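Long-range contacts in TRAP dicarboxylate transporter-DctP subunit (Rhodobacter sphaeroides, PDB 4PE3), which probably captures a small organic solute, perhaps a dicarboxylate, in the periplasm and hands it to a TRAP-type membrane transporter: residues 144-150 / 243-249; 157-161 / 204-210. One frame throughout, in Å; residues are numbered along the deposited sequence.

Contact 1: residues 144-150 / 243-249; sequences LQFIGVS and VEVSMNK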
loop_
_atom_site.group_PDB
_atom_site.type_symbol
_atom_site.label_atom_id
_atom_site.label_comp_id
_atom_site.label_asym_id
_atom_site.label_seq_id
_atom_site.Cartn_x
_atom_site.Cartn_y
_atom_site.Cartn_z
ATOM N N LEU A 144 6.456 17.520 9.291
ATOM C CA LEU A 144 5.656 17.240 8.093
ATOM C C LEU A 144 4.160 17.313 8.370
ATOM O O LEU A 144 3.706 17.006 9.484
ATOM C CB LEU A 144 5.969 15.852 7.541
ATOM C CG LEU A 144 7.189 15.674 6.665
ATOM C CD1 LEU A 144 8.468 16.099 7.310
ATOM C CD2 LEU A 144 7.283 14.207 6.258
ATOM N N GLN A 145 3.398 17.741 7.377
ATOM C CA GLN A 145 1.958 17.637 7.373
ATOM C C GLN A 145 1.576 16.549 6.381
ATOM O O GLN A 145 2.044 16.560 5.242
ATOM C CB GLN A 145 1.330 18.943 6.929
ATOM C CG GLN A 145 -0.171 18.889 6.972
ATOM C CD GLN A 145 -0.704 18.829 8.393
ATOM O OE1 GLN A 145 0.030 19.059 9.370
ATOM N NE2 GLN A 145 -1.989 18.514 8.522
ATOM N N PHE A 146 0.756 15.590 6.807
ATOM C CA PHE A 146 0.201 14.539 5.926
ATOM C C PHE A 146 -0.968 15.143 5.162
ATOM O O PHE A 146 -1.911 15.634 5.765
ATOM C CB PHE A 146 -0.254 13.336 6.763
ATOM C CG PHE A 146 -0.955 12.269 5.973
ATOM C CD1 PHE A 146 -0.244 11.436 5.147
ATOM C CD2 PHE A 146 -2.324 12.095 6.070
ATOM C CE1 PHE A 146 -0.880 10.444 4.423
ATOM C CE2 PHE A 146 -2.962 11.090 5.353
ATOM C CZ PHE A 146 -2.241 10.282 4.532
ATOM N N ILE A 147 -0.867 15.189 3.840
ATOM C CA ILE A 147 -1.932 15.734 3.000
ATOM C C ILE A 147 -2.969 14.661 2.655
ATOM O O ILE A 147 -4.161 14.862 2.874
ATOM C CB ILE A 147 -1.372 16.344 1.708
ATOM C CG1 ILE A 147 -0.429 17.493 2.058
ATOM C CG2 ILE A 147 -2.503 16.851 0.804
ATOM C CD1 ILE A 147 0.480 17.902 0.920
ATOM N N GLY A 148 -2.519 13.529 2.118
ATOM C CA GLY A 148 -3.435 12.451 1.809
ATOM C C GLY A 148 -2.719 11.206 1.341
ATOM O O GLY A 148 -1.504 11.173 1.175
ATOM N N VAL A 149 -3.520 10.165 1.126
ATOM C CA VAL A 149 -3.004 8.836 0.888
ATOM C C VAL A 149 -3.195 8.425 -0.569
ATOM O O VAL A 149 -4.108 8.892 -1.265
ATOM C CB VAL A 149 -3.688 7.811 1.861
ATOM C CG1 VAL A 149 -5.116 7.505 1.427
ATOM C CG2 VAL A 149 -2.877 6.565 1.949
ATOM N N SER A 150 -2.311 7.547 -1.033
ATOM C CA SER A 150 -2.484 6.880 -2.307
ATOM C C SER A 150 -1.943 5.478 -2.155
ATOM O O SER A 150 -1.547 5.083 -1.079
ATOM C CB SER A 150 -1.726 7.653 -3.373
ATOM O OG SER A 150 -0.376 7.870 -2.990
ATOM N N VAL A 243 1.050 4.850 0.307
ATOM C CA VAL A 243 1.943 5.909 -0.172
ATOM C C VAL A 243 1.398 7.235 0.337
ATOM O O VAL A 243 0.217 7.559 0.163
ATOM C CB VAL A 243 2.052 5.882 -1.703
ATOM C CG1 VAL A 243 2.583 7.171 -2.243
ATOM C CG2 VAL A 243 2.929 4.734 -2.102
ATOM N N GLU A 244 2.227 7.947 1.086
ATOM C CA GLU A 244 1.810 9.223 1.646
ATOM C C GLU A 244 2.208 10.380 0.742
ATOM O O GLU A 244 3.267 10.328 0.086
ATOM C CB GLU A 244 2.452 9.452 3.020
ATOM C CG GLU A 244 3.977 9.562 3.019
ATOM C CD GLU A 244 4.543 9.794 4.403
ATOM O OE1 GLU A 244 4.894 8.805 5.082
ATOM O OE2 GLU A 244 4.647 10.977 4.835
ATOM N N VAL A 245 1.344 11.395 0.689
ATOM C CA VAL A 245 1.664 12.694 0.100
ATOM C C VAL A 245 1.689 13.651 1.281
ATOM O O VAL A 245 0.671 13.865 1.945
ATOM C CB VAL A 245 0.595 13.149 -0.918
ATOM C CG1 VAL A 245 0.916 14.490 -1.499
ATOM C CG2 VAL A 245 0.462 12.120 -2.039
ATOM N N SER A 246 2.875 14.175 1.561
ATOM C CA SER A 246 3.114 14.995 2.748
ATOM C C SER A 246 4.070 16.132 2.410
ATOM O O SER A 246 4.858 16.017 1.460
ATOM C CB SER A 246 3.741 14.151 3.842
ATOM O OG SER A 246 2.928 13.024 4.129
HETATM N N MSE A 247 4.048 17.207 3.192
HETATM C CA MSE A 247 4.899 18.354 2.892
HETATM C C MSE A 247 5.329 19.050 4.160
HETATM O O MSE A 247 4.858 18.738 5.273
HETATM C CB MSE A 247 4.185 19.322 1.952
HETATM C CG MSE A 247 3.129 20.219 2.569
HETATM SE SE MSE A 247 2.553 21.608 1.322
HETATM C CE MSE A 247 4.187 22.647 1.382
ATOM N N ASN A 248 6.212 20.011 3.999
ATOM C CA ASN A 248 6.721 20.788 5.096
ATOM C C ASN A 248 5.575 21.429 5.842
ATOM O O ASN A 248 4.756 22.117 5.265
ATOM C CB ASN A 248 7.645 21.872 4.549
ATOM C CG ASN A 248 8.205 22.758 5.656
ATOM O OD1 ASN A 248 7.525 23.636 6.190
ATOM N ND2 ASN A 248 9.429 22.481 6.024
ATOM N N LYS A 249 5.491 21.205 7.148
ATOM C CA LYS A 249 4.321 21.650 7.891
ATOM C C LYS A 249 4.263 23.169 8.086
ATOM O O LYS A 249 3.201 23.766 7.990
ATOM C CB LYS A 249 4.264 20.975 9.238
ATOM C CG LYS A 249 2.998 21.350 10.025
ATOM C CD LYS A 249 2.810 20.484 11.199
ATOM C CE LYS A 249 1.688 21.001 12.021
ATOM N NZ LYS A 249 0.435 21.149 11.246
#

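Contact 2: residues 157-161 / 204-210; sequences FVSKV and LDKGVID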
loop_
_atom_site.group_PDB
_atom_site.type_symbol
_atom_site.label_atom_id
_atom_site.label_comp_id
_atom_site.label_asym_id
_atom_site.label_seq_id
_atom_site.Cartn_x
_atom_site.Cartn_y
_atom_site.Cartn_z
ATOM N N PHE A 157 -2.703 -12.455 -5.255
ATOM C CA PHE A 157 -1.893 -13.573 -4.798
ATOM C C PHE A 157 -1.640 -14.509 -5.964
ATOM O O PHE A 157 -2.531 -14.753 -6.772
ATOM C CB PHE A 157 -2.671 -14.320 -3.687
ATOM C CG PHE A 157 -1.813 -15.193 -2.794
ATOM C CD1 PHE A 157 -0.738 -14.669 -2.118
ATOM C CD2 PHE A 157 -2.124 -16.519 -2.591
ATOM C CE1 PHE A 157 0.050 -15.451 -1.286
ATOM C CE2 PHE A 157 -1.348 -17.318 -1.755
ATOM C CZ PHE A 157 -0.264 -16.768 -1.090
ATOM N N VAL A 158 -0.452 -15.099 -5.963
ATOM C CA VAL A 158 -0.040 -16.101 -6.940
ATOM C C VAL A 158 -0.106 -17.466 -6.245
ATOM O O VAL A 158 0.456 -17.626 -5.163
ATOM C CB VAL A 158 1.393 -15.834 -7.411
ATOM C CG1 VAL A 158 1.910 -17.007 -8.275
ATOM C CG2 VAL A 158 1.471 -14.509 -8.160
ATOM N N SER A 159 -0.798 -18.432 -6.841
ATOM C CA SER A 159 -0.851 -19.766 -6.254
ATOM C C SER A 159 -1.032 -20.840 -7.313
ATOM O O SER A 159 -1.849 -20.693 -8.209
ATOM C CB SER A 159 -1.972 -19.878 -5.196
ATOM O OG SER A 159 -1.937 -21.172 -4.618
ATOM N N LYS A 160 -0.287 -21.935 -7.165
ATOM C CA LYS A 160 -0.429 -23.125 -7.994
ATOM C C LYS A 160 -1.545 -24.034 -7.512
ATOM O O LYS A 160 -2.034 -24.861 -8.278
ATOM C CB LYS A 160 0.840 -23.982 -7.966
ATOM C CG LYS A 160 2.040 -23.397 -8.610
ATOM C CD LYS A 160 3.297 -24.237 -8.372
ATOM C CE LYS A 160 3.266 -25.565 -9.133
ATOM N NZ LYS A 160 4.642 -26.136 -9.215
ATOM N N VAL A 161 -1.916 -23.902 -6.225
ATOM C CA VAL A 161 -2.893 -24.770 -5.584
ATOM C C VAL A 161 -4.184 -23.994 -5.338
ATOM O O VAL A 161 -4.169 -22.779 -5.140
ATOM C CB VAL A 161 -2.353 -25.377 -4.256
ATOM C CG1 VAL A 161 -1.151 -26.285 -4.522
ATOM C CG2 VAL A 161 -2.004 -24.296 -3.229
ATOM N N LEU A 204 8.674 -21.245 -8.455
ATOM C CA LEU A 204 7.363 -21.880 -8.654
ATOM C C LEU A 204 7.509 -23.073 -9.584
ATOM O O LEU A 204 7.041 -24.176 -9.292
ATOM C CB LEU A 204 6.375 -20.910 -9.274
ATOM C CG LEU A 204 5.772 -19.896 -8.331
ATOM C CD1 LEU A 204 5.138 -18.736 -9.074
ATOM C CD2 LEU A 204 4.715 -20.557 -7.395
ATOM N N ASP A 205 8.168 -22.868 -10.713
ATOM C CA ASP A 205 8.260 -23.933 -11.702
ATOM C C ASP A 205 8.937 -25.153 -11.117
ATOM O O ASP A 205 8.553 -26.300 -11.400
ATOM C CB ASP A 205 9.044 -23.448 -12.926
ATOM C CG ASP A 205 8.208 -23.417 -14.175
ATOM O OD1 ASP A 205 6.963 -23.566 -14.083
ATOM O OD2 ASP A 205 8.800 -23.245 -15.254
ATOM N N LYS A 206 9.952 -24.926 -10.294
ATOM C CA LYS A 206 10.747 -26.005 -9.731
ATOM C C LYS A 206 10.120 -26.663 -8.504
ATOM O O LYS A 206 10.594 -27.703 -8.060
ATOM C CB LYS A 206 12.154 -25.509 -9.388
ATOM C CG LYS A 206 12.993 -25.152 -10.609
ATOM C CD LYS A 206 14.347 -24.553 -10.216
ATOM C CE LYS A 206 15.211 -24.255 -11.435
ATOM N NZ LYS A 206 15.672 -25.495 -12.123
ATOM N N GLY A 207 9.083 -26.056 -7.930
ATOM C CA GLY A 207 8.429 -26.640 -6.775
ATOM C C GLY A 207 9.022 -26.218 -5.450
ATOM O O GLY A 207 8.648 -26.746 -4.402
ATOM N N VAL A 208 9.927 -25.237 -5.482
ATOM C CA VAL A 208 10.507 -24.699 -4.250
ATOM C C VAL A 208 9.460 -23.915 -3.466
ATOM O O VAL A 208 9.456 -23.897 -2.226
ATOM C CB VAL A 208 11.685 -23.772 -4.566
ATOM C CG1 VAL A 208 12.140 -23.035 -3.317
ATOM C CG2 VAL A 208 12.821 -24.575 -5.184
ATOM N N ILE A 209 8.573 -23.248 -4.189
ATOM C CA ILE A 209 7.385 -22.632 -3.620
ATOM C C ILE A 209 6.140 -23.068 -4.397
ATOM O O ILE A 209 6.211 -23.449 -5.569
ATOM C CB ILE A 209 7.468 -21.082 -3.625
ATOM C CG1 ILE A 209 7.804 -20.577 -5.033
ATOM C CG2 ILE A 209 8.511 -20.605 -2.624
ATOM C CD1 ILE A 209 7.780 -19.062 -5.178
ATOM N N ASP A 210 5.001 -22.994 -3.727
ATOM C CA ASP A 210 3.696 -23.326 -4.265
ATOM C C ASP A 210 2.852 -22.083 -4.547
ATOM O O ASP A 210 1.848 -22.125 -5.254
ATOM C CB ASP A 210 2.868 -24.118 -3.216
ATOM C CG ASP A 210 3.583 -25.342 -2.634
ATOM O OD1 ASP A 210 4.014 -26.228 -3.405
ATOM O OD2 ASP A 210 3.637 -25.471 -1.381
HETATM O O HOH W 1 4.721 -24.069 -11.824
#

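Contact 1: residues 144-150 / 243-249
Strand 144-150 runs antiparallel to strand 243-248, and the pairing from Ser-150 with Val-243 to Leu-144 with Asn-248 is broken by a classic beta bulge at Ile-147 and Gly-148. Both bulge amides donate to Val-245 O, Ile-147 N at 2.8 Å and Gly-148 N at 3.2 Å. At the bulge Ile-147 CD1 reaches Met-247 CG, 3.9 Å away; residue 247 is a selenomethionine. Phe-146, its CG anti to the backbone N (chi1 174°), lays its ring forward along its own strand, with Gly-148 N over the centre of one face and Val-149 CB at its edge. Glu-244 CB also meets the ring at its edge, 3.7 Å from Phe-146 CE1, while the carboxylate stands steeply to the ring plane. That carboxylate is tied down along its own strand: Ser-246 OG donates to Glu-244 OE2 at 2.8 Å, on the anti side and somewhat out of the carboxylate plane. His-92 also bonds OE2, and Thr-96 bonds OE1. At the far end the Lys-249 chain extends from the first turn of helix 249-253, then bends at its last torsion (chi4 55°) to bring NZ to Gln-145 OE1, 2.8 Å away and well above the amide plane. The same Gln-145 oxygen takes a weak bond from Asn-140. With Asn-248 capping the helix through Lys-251 N, strand 243-248, an inner strand of the sheet, passes directly into helix 249-253. The donors around buried Glu-244 would favour its charged form, but a nearby acetate, probably from the crystallisation liquor, may oppose this, leaving protonation open.

Contact 2: residues 157-161 / 204-210
Leu-204 O, near the end of helix 200-206, is gripped by two donors that approach from opposite faces of its carbonyl plane. Lys-160 NZ comes from one, at 3.1 Å and tilted 30° from the plane; Gly-207 N, closing the helix end, comes from the other at the same distance. A water weakly bonded to Lys-160 NZ also lies within bonding range of Asp-205 OD1 and may bridge the two groups, whose charged atoms are not in contact. The lysine reaches the helix end by sliding past Leu-204 in the opposite direction, and a bend at chi3 (70°) steers its tip to the carbonyl. On the way Lys-160 CD lies 4.1 Å from Leu-204 CD2, and CB and CG pass close to Asp-210 O. That oxygen receives the backbone bond of the contact, from Lys-160 N at 2.9 Å and nearly straight, at 172°. Deeper in, Leu-204 turns its other branch to the strand, CD1 meeting Val-158 CG1 at 3.7 Å, and Met-225 touches both side chains. On the other side of the strand Ser-159 OG donates to Val-161 O on a lone pair, bracing the turn that follows the strand. The Asp-210 carboxylate faces another way, its OD2 taking the amide of Lys-173. Gly-207, with positive phi and two bonds back into the last turn, closes a Schellman motif. The chain then runs through 208-210 into strand 211-213, which pairs antiparallel with edge strand 157-159 of a small mixed sheet: a helix-to-strand connection in an alpha/beta lobe.

How the contacts relate
Contact 1 is a buried strand pairing in the five-stranded sheet, whereas contact 2 is partly buried and joins an edge strand of the four-stranded sheet and the next residue to a helix end and its exit loop. They lie on opposite sides of the chain's centre, 38 Å apart between centres. Strands 144-150 and 157-159 nevertheless follow one another, and contact 2 is nested inside the loop that contact 1 closes, so the chain visits one sheet, crosses to the other and returns. Such crossings suit the two-lobed solute-binding fold. Backbone bonds, interrupted by a bulge, and a buried acid dominate contact 1; a lysine's long reach, one backbone bond and a water dominate contact 2.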